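Local coordinates for protein prolyl-ACP dehydrogenase (Oscillatoria sp., PDB 4IRN) that acts as an FAD-dependent oxidase on prolyl groups held by an acyl carrier protein, in the biosynthesis of the cyanotoxin anatoxin-a, at residues 63-66 against 67-71; 125-129 against 130-134; 373-376 against 377-380. All coordinates share one frame; numbering follows the deposited sequence.

Contact 1 (63-66 against 67-71); sequences LIKN and DKEEI
Lys65 and Glu69, one helical turn apart, form the salt bridge of this helix end, although it is a long one: Lys65 NZ lies 3.3 Å from Glu69 OE2, and as a hydrogen bond the pair is weak. The lysine chain runs out straight and then folds at its last torsion (chi4 79°), which brings NZ round to the carboxylate. OE2 also rests against the lysine CG, so the aliphatic part of Lys65 carries some of the contact.

Among the backbone bonds, Asp67 N, Lys68 N and Glu69 N reach the carbonyls of Leu63, Ile64 and Lys65 in regular alpha-helical steps. The helix then stops at Glu70, whose phi is positive (63°), and Ile71 N turns back to Asn66 O at 2.8 Å, in the carbonyl plane on a lone pair. This six-residue closure is consistent with a Schellman motif.

Van der Waals contact accompanies the turn: Ile71 crosses Asn66 at about a right angle, its aliphatic CB packing 3.9 Å from Asn66 CG of the amide.

Water-mediated contact lies elsewhere on the helix, where one water donates to Ile64 O at 3.0 Å and to Asp67 OD2 at 3.3 Å. The same OD2 is salt-bridged to Arg391, on helix 386-395.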
loop_
_atom_site.group_PDB
_atom_site.type_symbol
_atom_site.label_atom_id
_atom_site.label_comp_id
_atom_site.label_asym_id
_atom_site.label_seq_id
_atom_site.Cartn_x
_atom_site.Cartn_y
_atom_site.Cartn_z
ATOM N N LEU A 63 -5.729 -33.797 4.155
ATOM C CA LEU A 63 -6.187 -32.412 4.100
ATOM C C LEU A 63 -6.810 -31.928 2.809
ATOM O O LEU A 63 -7.727 -31.123 2.866
ATOM C CB LEU A 63 -5.152 -31.414 4.608
ATOM C CG LEU A 63 -5.447 -30.758 5.948
ATOM C CD1 LEU A 63 -4.464 -29.659 6.197
ATOM C CD2 LEU A 63 -6.852 -30.161 6.034
ATOM N N ILE A 64 -6.333 -32.411 1.640
ATOM C CA ILE A 64 -6.918 -32.030 0.357
ATOM C C ILE A 64 -8.373 -32.550 0.315
ATOM O O ILE A 64 -9.278 -31.790 -0.040
ATOM C CB ILE A 64 -6.047 -32.486 -0.854
ATOM C CG1 ILE A 64 -4.662 -31.769 -0.857
ATOM C CG2 ILE A 64 -6.800 -32.285 -2.193
ATOM C CD1 ILE A 64 -3.577 -32.415 -1.676
ATOM N N LYS A 65 -8.590 -33.803 0.777
ATOM C CA LYS A 65 -9.900 -34.453 0.846
ATOM C C LYS A 65 -10.827 -33.818 1.899
ATOM O O LYS A 65 -11.980 -33.523 1.574
ATOM C CB LYS A 65 -9.741 -35.959 1.097
ATOM C CG LYS A 65 -11.043 -36.737 1.087
ATOM C CD LYS A 65 -10.890 -38.083 1.742
ATOM C CE LYS A 65 -12.094 -38.946 1.522
ATOM N NZ LYS A 65 -12.095 -39.557 0.162
ATOM N N ASN A 66 -10.344 -33.645 3.152
ATOM C CA ASN A 66 -11.118 -33.051 4.261
ATOM C C ASN A 66 -11.597 -31.625 3.937
ATOM O O ASN A 66 -12.733 -31.263 4.262
ATOM C CB ASN A 66 -10.312 -33.039 5.565
ATOM C CG ASN A 66 -10.255 -34.358 6.309
ATOM O OD1 ASN A 66 -10.368 -35.445 5.733
ATOM N ND2 ASN A 66 -10.032 -34.281 7.616
ATOM N N ASP A 67 -10.729 -30.834 3.279
ATOM C CA ASP A 67 -11.067 -29.478 2.880
ATOM C C ASP A 67 -12.144 -29.495 1.782
ATOM O O ASP A 67 -13.139 -28.776 1.897
ATOM C CB ASP A 67 -9.813 -28.723 2.417
ATOM C CG ASP A 67 -10.100 -27.328 1.906
ATOM O OD1 ASP A 67 -10.220 -26.403 2.738
ATOM O OD2 ASP A 67 -10.232 -27.165 0.675
ATOM N N LYS A 68 -11.947 -30.321 0.736
ATOM C CA LYS A 68 -12.869 -30.463 -0.390
ATOM C C LYS A 68 -14.241 -30.985 0.071
ATOM O O LYS A 68 -15.275 -30.404 -0.274
ATOM C CB LYS A 68 -12.259 -31.386 -1.459
ATOM C CG LYS A 68 -13.012 -31.404 -2.781
ATOM C CD LYS A 68 -12.342 -32.350 -3.769
ATOM C CE LYS A 68 -13.107 -32.454 -5.072
ATOM N NZ LYS A 68 -12.432 -33.357 -6.043
ATOM N N GLU A 69 -14.237 -32.059 0.869
ATOM C CA GLU A 69 -15.446 -32.729 1.350
ATOM C C GLU A 69 -16.072 -32.122 2.623
ATOM O O GLU A 69 -17.162 -32.549 3.022
ATOM C CB GLU A 69 -15.184 -34.235 1.516
ATOM C CG GLU A 69 -14.890 -34.953 0.209
ATOM C CD GLU A 69 -14.628 -36.442 0.323
ATOM O OE1 GLU A 69 -15.104 -37.071 1.298
ATOM O OE2 GLU A 69 -13.938 -36.980 -0.574
ATOM N N GLU A 70 -15.393 -31.122 3.237
ATOM C CA GLU A 70 -15.811 -30.427 4.462
ATOM C C GLU A 70 -15.883 -31.390 5.652
ATOM O O GLU A 70 -16.935 -31.522 6.278
ATOM C CB GLU A 70 -17.134 -29.661 4.270
ATOM C CG GLU A 70 -17.111 -28.628 3.158
ATOM C CD GLU A 70 -18.245 -27.633 3.253
ATOM O OE1 GLU A 70 -19.325 -27.906 2.684
ATOM O OE2 GLU A 70 -18.050 -26.573 3.887
ATOM N N ILE A 71 -14.759 -32.063 5.962
ATOM C CA ILE A 71 -14.688 -33.051 7.048
ATOM C C ILE A 71 -13.983 -32.519 8.286
ATOM O O ILE A 71 -12.799 -32.197 8.237
ATOM C CB ILE A 71 -14.105 -34.418 6.565
ATOM C CG1 ILE A 71 -14.924 -35.011 5.388
ATOM C CG2 ILE A 71 -13.973 -35.419 7.725
ATOM C CD1 ILE A 71 -14.163 -36.040 4.524
HETATM O O HOH W 1 -9.150 -29.243 -1.614
#

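Contact 2 (125-129 against 130-134); sequences NAHIW and ACEMP
Glu132 reaches back obliquely to Ile128 and His127, four and five positions earlier in helix 118-138 of the N-terminal acyl-CoA dehydrogenase domain. Its CB sits 3.3 Å from Ile128 O, and CG comes to 3.6 Å from His127 O. The chain is extended beyond CG, which places the carboxylate between the two side chains. There OE1 meets CG1 of Ile128 at 3.8 Å, while OE2 receives a weak bond from His127 NE2 at 3.1 Å, with imidazole and carboxylate planes 59° apart.

A pi-type turn underlies this register: Glu132 N bonds to His127 O and Met133 N to Ile128 O, each five residues back. The helix kinks at Pro134, whose nitrogen carries no hydrogen. Ala130, on the same buried turn, packs against the FAD-binding His160.

Met133 lies alongside Trp129: Met133 CG is 3.6 Å from Trp129 CE3, and the sulfur makes an oblique Met-aromatic contact. Trp129 NE1 donates to Asn125 OD1 at 2.8 Å, and Ile128 CG2 lies over the centre of one indole face.

His127 ND1 accepts from Ala158 N. The imidazole therefore probably carries its proton on NE2, shared in two weak bonds, to Glu132 OE2 and Leu151 O.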
loop_
_atom_site.group_PDB
_atom_site.type_symbol
_atom_site.label_atom_id
_atom_site.label_comp_id
_atom_site.label_asym_id
_atom_site.label_seq_id
_atom_site.Cartn_x
_atom_site.Cartn_y
_atom_site.Cartn_z
ATOM N N ASN A 125 -9.636 -23.083 19.260
ATOM C CA ASN A 125 -9.414 -21.746 19.817
ATOM C C ASN A 125 -10.721 -21.057 20.184
ATOM O O ASN A 125 -10.772 -20.344 21.190
ATOM C CB ASN A 125 -8.537 -20.903 18.907
ATOM C CG ASN A 125 -7.066 -21.167 19.147
ATOM O OD1 ASN A 125 -6.426 -20.556 20.010
ATOM N ND2 ASN A 125 -6.508 -22.144 18.447
ATOM N N ALA A 126 -11.788 -21.340 19.413
ATOM C CA ALA A 126 -13.141 -20.862 19.643
ATOM C C ALA A 126 -13.669 -21.435 20.950
ATOM O O ALA A 126 -14.288 -20.717 21.716
ATOM C CB ALA A 126 -14.032 -21.282 18.490
ATOM N N HIS A 127 -13.423 -22.720 21.180
ATOM C CA HIS A 127 -13.799 -23.506 22.352
ATOM C C HIS A 127 -13.043 -23.030 23.612
ATOM O O HIS A 127 -13.666 -22.819 24.649
ATOM C CB HIS A 127 -13.554 -24.998 22.057
ATOM C CG HIS A 127 -13.679 -25.922 23.236
ATOM N ND1 HIS A 127 -14.862 -26.572 23.519
ATOM C CD2 HIS A 127 -12.749 -26.295 24.147
ATOM C CE1 HIS A 127 -14.618 -27.301 24.594
ATOM N NE2 HIS A 127 -13.360 -27.166 25.005
ATOM N N ILE A 128 -11.720 -22.828 23.509
ATOM C CA ILE A 128 -10.883 -22.369 24.619
ATOM C C ILE A 128 -11.145 -20.923 25.055
ATOM O O ILE A 128 -11.510 -20.680 26.203
ATOM C CB ILE A 128 -9.373 -22.595 24.323
ATOM C CG1 ILE A 128 -9.058 -24.084 24.126
ATOM C CG2 ILE A 128 -8.502 -22.025 25.437
ATOM C CD1 ILE A 128 -7.863 -24.359 23.191
ATOM N N TRP A 129 -10.917 -19.969 24.138
ATOM C CA TRP A 129 -11.002 -18.530 24.402
ATOM C C TRP A 129 -12.381 -17.907 24.505
ATOM O O TRP A 129 -12.560 -17.014 25.338
ATOM C CB TRP A 129 -10.071 -17.721 23.486
ATOM C CG TRP A 129 -8.695 -18.311 23.352
ATOM C CD1 TRP A 129 -8.177 -18.931 22.256
ATOM C CD2 TRP A 129 -7.698 -18.411 24.377
ATOM N NE1 TRP A 129 -6.907 -19.381 22.521
ATOM C CE2 TRP A 129 -6.591 -19.085 23.821
ATOM C CE3 TRP A 129 -7.622 -17.977 25.715
ATOM C CZ2 TRP A 129 -5.418 -19.333 24.551
ATOM C CZ3 TRP A 129 -6.467 -18.238 26.444
ATOM C CH2 TRP A 129 -5.383 -18.911 25.864
ATOM N N ALA A 130 -13.350 -18.348 23.681
ATOM C CA ALA A 130 -14.695 -17.772 23.702
ATOM C C ALA A 130 -15.702 -18.505 24.600
ATOM O O ALA A 130 -16.803 -17.984 24.823
ATOM C CB ALA A 130 -15.236 -17.635 22.288
ATOM N N CYS A 131 -15.337 -19.698 25.111
ATOM C CA CYS A 131 -16.231 -20.492 25.942
ATOM C C CYS A 131 -15.655 -20.850 27.308
ATOM O O CYS A 131 -16.278 -20.516 28.318
ATOM C CB CYS A 131 -16.702 -21.729 25.188
ATOM S SG CYS A 131 -17.398 -21.377 23.556
ATOM N N GLU A 132 -14.490 -21.536 27.348
ATOM C CA GLU A 132 -13.848 -21.945 28.605
ATOM C C GLU A 132 -13.407 -20.750 29.451
ATOM O O GLU A 132 -13.637 -20.757 30.662
ATOM C CB GLU A 132 -12.654 -22.886 28.363
ATOM C CG GLU A 132 -12.992 -24.277 27.847
ATOM C CD GLU A 132 -11.806 -25.210 27.689
ATOM O OE1 GLU A 132 -10.666 -24.718 27.565
ATOM O OE2 GLU A 132 -12.017 -26.439 27.654
ATOM N N MET A 133 -12.763 -19.742 28.819
ATOM C CA MET A 133 -12.279 -18.535 29.500
ATOM C C MET A 133 -13.367 -17.683 30.192
ATOM O O MET A 133 -13.214 -17.441 31.392
ATOM C CB MET A 133 -11.376 -17.683 28.604
ATOM C CG MET A 133 -9.993 -18.262 28.386
ATOM S SD MET A 133 -9.084 -18.816 29.854
ATOM C CE MET A 133 -9.032 -17.323 30.838
ATOM N N PRO A 134 -14.475 -17.248 29.518
ATOM C CA PRO A 134 -15.521 -16.500 30.243
ATOM C C PRO A 134 -16.151 -17.304 31.396
ATOM O O PRO A 134 -16.509 -16.708 32.418
ATOM C CB PRO A 134 -16.550 -16.175 29.157
ATOM C CG PRO A 134 -16.315 -17.168 28.094
ATOM C CD PRO A 134 -14.847 -17.433 28.100
#

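Contact 3 (373-376 against 377-380); sequences EIHG and AYGY. With FAD (flavin-adenine dinucleotide), chain J.
Past His375 the backbone leaves the helix at Gly376, where phi is positive (71°), and continues into a 3-10 turn in which Gly379 N bonds to Gly376 O at 3.1 Å and Tyr380 N to Ala377 O.

Across this turn the side chains meet through His375 and Tyr378. The two rings touch rim to rim, neither lying over the face of the other: His375 CD2 is 3.7 Å from Tyr378 CD2, which sits at the imidazole edge close to its plane. Tyr378 turns its ring away from its own nitrogen (chi1 176°), which brings its CD2 edge obliquely to the imidazole rim. The His375 ring is fixed further by a bond from ND1 to Ala371 O and by stacking on Tyr301, which also meets Tyr378. Nearer the backbone, His375 CB packs at 3.6 Å against Gly379 N, where glycine lets the turn pass close.

The FAD lies against the same backbone. Ala377 N donates to the phosphate oxygen O1P at 3.0 Å, and Gly376, lacking a side chain, allows that oxygen to within 3.1 Å of its CA. Ala377 CB meets the cofactor too, 3.5 Å from the flavin methyl C8M.

The pocket is completed by a second subunit, which bonds to this FAD through His160, Thr163 and Ser169 among others, and Tyr380 OH is bonded to Arg391 O of that subunit. A glycine-containing turn after a long C-terminal-domain helix, presenting a backbone N-H to the pyrophosphate of an FAD held between subunits, is characteristic of the acyl-CoA dehydrogenase fold.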
loop_
_atom_site.group_PDB
_atom_site.type_symbol
_atom_site.label_atom_id
_atom_site.label_comp_id
_atom_site.label_asym_id
_atom_site.label_seq_id
_atom_site.Cartn_x
_atom_site.Cartn_y
_atom_site.Cartn_z
ATOM N N GLU A 373 2.484 -16.316 -4.993
ATOM C CA GLU A 373 3.196 -15.532 -6.008
ATOM C C GLU A 373 4.599 -16.070 -6.269
ATOM O O GLU A 373 4.948 -16.266 -7.427
ATOM C CB GLU A 373 3.245 -14.049 -5.634
ATOM C CG GLU A 373 1.921 -13.321 -5.817
ATOM C CD GLU A 373 1.799 -12.005 -5.068
ATOM O OE1 GLU A 373 2.811 -11.524 -4.508
ATOM O OE2 GLU A 373 0.674 -11.456 -5.031
ATOM N N ILE A 374 5.379 -16.343 -5.198
ATOM C CA ILE A 374 6.744 -16.901 -5.257
ATOM C C ILE A 374 6.768 -18.233 -6.043
ATOM O O ILE A 374 7.671 -18.443 -6.852
ATOM C CB ILE A 374 7.353 -17.027 -3.815
ATOM C CG1 ILE A 374 7.626 -15.641 -3.197
ATOM C CG2 ILE A 374 8.618 -17.898 -3.773
ATOM C CD1 ILE A 374 7.581 -15.594 -1.689
ATOM N N HIS A 375 5.757 -19.102 -5.817
ATOM C CA HIS A 375 5.617 -20.408 -6.480
ATOM C C HIS A 375 5.100 -20.341 -7.935
ATOM O O HIS A 375 5.216 -21.327 -8.664
ATOM C CB HIS A 375 4.760 -21.364 -5.632
ATOM C CG HIS A 375 5.426 -21.814 -4.370
ATOM N ND1 HIS A 375 5.571 -20.965 -3.288
ATOM C CD2 HIS A 375 5.921 -23.026 -4.042
ATOM C CE1 HIS A 375 6.168 -21.678 -2.351
ATOM N NE2 HIS A 375 6.389 -22.924 -2.754
ATOM N N GLY A 376 4.571 -19.184 -8.342
ATOM C CA GLY A 376 4.030 -18.983 -9.681
ATOM C C GLY A 376 2.728 -19.734 -9.875
ATOM O O GLY A 376 1.936 -19.843 -8.933
ATOM N N ALA A 377 2.502 -20.278 -11.093
ATOM C CA ALA A 377 1.290 -21.058 -11.414
ATOM C C ALA A 377 1.183 -22.288 -10.527
ATOM O O ALA A 377 0.078 -22.716 -10.203
ATOM C CB ALA A 377 1.303 -21.481 -12.868
ATOM N N TYR A 378 2.344 -22.833 -10.115
ATOM C CA TYR A 378 2.498 -23.980 -9.230
ATOM C C TYR A 378 1.779 -23.750 -7.889
ATOM O O TYR A 378 1.130 -24.669 -7.387
ATOM C CB TYR A 378 4.000 -24.303 -9.061
ATOM C CG TYR A 378 4.328 -25.411 -8.082
ATOM C CD1 TYR A 378 3.863 -26.709 -8.279
ATOM C CD2 TYR A 378 5.147 -25.173 -6.982
ATOM C CE1 TYR A 378 4.165 -27.732 -7.378
ATOM C CE2 TYR A 378 5.450 -26.185 -6.074
ATOM C CZ TYR A 378 4.960 -27.465 -6.277
ATOM O OH TYR A 378 5.274 -28.473 -5.398
ATOM N N GLY A 379 1.831 -22.516 -7.381
ATOM C CA GLY A 379 1.175 -22.124 -6.135
ATOM C C GLY A 379 -0.333 -21.982 -6.215
ATOM O O GLY A 379 -0.992 -21.821 -5.186
ATOM N N TYR A 380 -0.891 -22.053 -7.438
ATOM C CA TYR A 380 -2.329 -21.925 -7.730
ATOM C C TYR A 380 -3.038 -23.302 -7.828
ATOM O O TYR A 380 -4.273 -23.368 -7.866
ATOM C CB TYR A 380 -2.509 -21.101 -9.033
ATOM C CG TYR A 380 -3.915 -20.640 -9.331
ATOM C CD1 TYR A 380 -4.481 -19.571 -8.642
ATOM C CD2 TYR A 380 -4.673 -21.248 -10.330
ATOM C CE1 TYR A 380 -5.778 -19.136 -8.916
ATOM C CE2 TYR A 380 -5.975 -20.831 -10.607
ATOM C CZ TYR A 380 -6.522 -19.770 -9.901
ATOM O OH TYR A 380 -7.791 -19.345 -10.204
HETATM P PA FAD J . 8.364 -19.344 -12.786
HETATM O O1A FAD J . 9.226 -19.146 -13.976
HETATM O O2A FAD J . 8.418 -20.698 -12.062
HETATM O O5B FAD J . 8.566 -18.162 -11.736
HETATM C C5B FAD J . 8.863 -18.428 -10.351
HETATM C C4B FAD J . 8.710 -17.087 -9.688
HETATM O O4B FAD J . 9.914 -16.323 -9.865
HETATM C C3B FAD J . 7.551 -16.267 -10.249
HETATM O O3B FAD J . 6.617 -15.977 -9.221
HETATM C C2B FAD J . 8.179 -15.006 -10.855
HETATM O O2B FAD J . 7.565 -13.873 -10.266
HETATM C C1B FAD J . 9.641 -15.044 -10.402
HETATM N N9A FAD J . 10.601 -14.781 -11.469
HETATM C C8A FAD J . 11.047 -15.661 -12.424
HETATM N N7A FAD J . 11.862 -15.136 -13.309
HETATM C C5A FAD J . 11.968 -13.808 -12.907
HETATM C C6A FAD J . 12.692 -12.710 -13.429
HETATM N N6A FAD J . 13.423 -12.754 -14.541
HETATM N N1A FAD J . 12.593 -11.532 -12.772
HETATM C C2A FAD J . 11.820 -11.465 -11.688
HETATM N N3A FAD J . 11.091 -12.425 -11.118
HETATM C C4A FAD J . 11.203 -13.582 -11.772
HETATM N N1 FAD J . 1.167 -21.681 -20.627
HETATM C C2 FAD J . 1.032 -22.082 -21.952
HETATM O O2 FAD J . 2.000 -22.156 -22.705
HETATM N N3 FAD J . -0.205 -22.419 -22.452
HETATM C C4 FAD J . -1.383 -22.392 -21.746
HETATM O O4 FAD J . -2.436 -22.715 -22.296
HETATM C C4X FAD J . -1.246 -21.975 -20.342
HETATM N N5 FAD J . -2.327 -21.958 -19.591
HETATM C C5X FAD J . -2.181 -21.603 -18.251
HETATM C C6 FAD J . -3.323 -21.565 -17.448
HETATM C C7 FAD J . -3.257 -21.214 -16.105
HETATM C C7M FAD J . -4.529 -21.140 -15.293
HETATM C C8 FAD J . -2.003 -20.902 -15.534
HETATM C C8M FAD J . -1.871 -20.527 -14.079
HETATM C C9 FAD J . -0.864 -20.941 -16.331
HETATM C C9A FAD J . -0.925 -21.281 -17.684
HETATM N N10 FAD J . 0.217 -21.324 -18.530
HETATM C C10 FAD J . 0.084 -21.646 -19.856
HETATM C "C1'" FAD J . 1.550 -21.089 -17.937
HETATM C "C2'" FAD J . 1.655 -19.666 -17.406
HETATM O "O2'" FAD J . 1.919 -18.751 -18.467
HETATM C "C3'" FAD J . 2.701 -19.574 -16.294
HETATM O "O3'" FAD J . 2.092 -19.301 -15.033
HETATM C "C4'" FAD J . 3.840 -18.591 -16.560
HETATM O "O4'" FAD J . 4.530 -19.096 -17.704
HETATM C "C5'" FAD J . 4.780 -18.492 -15.376
HETATM O "O5'" FAD J . 4.977 -19.869 -14.988
HETATM P P FAD J . 5.813 -20.241 -13.729
HETATM O O1P FAD J . 5.124 -19.938 -12.459
HETATM O O2P FAD J . 6.261 -21.614 -14.192
HETATM O O3P FAD J . 7.056 -19.241 -13.639
#

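In the fold
Along the chain the three contacts come in series; each is local, closes no long loop, and none nests within or crosses another. Contact 1 ends helix 63-69 and contact 2 kinks helix 118-138, both in the N-terminal domain, their nearest atoms about 15 Å apart. Contact 3 spans the C-terminal end of helix 350-375 and the turn after it. Helix 386-395 joins distant parts: its Arg391 holds contact 1 within the chain, while the backbone O of Arg391 of a second subunit is hydrogen-bonded to Tyr380 OH of contact 3. Contact 2 packs beside His160 and Thr195, so it probably lies behind one subunit's share of an inter-subunit FAD site, and contact 3 in the other's.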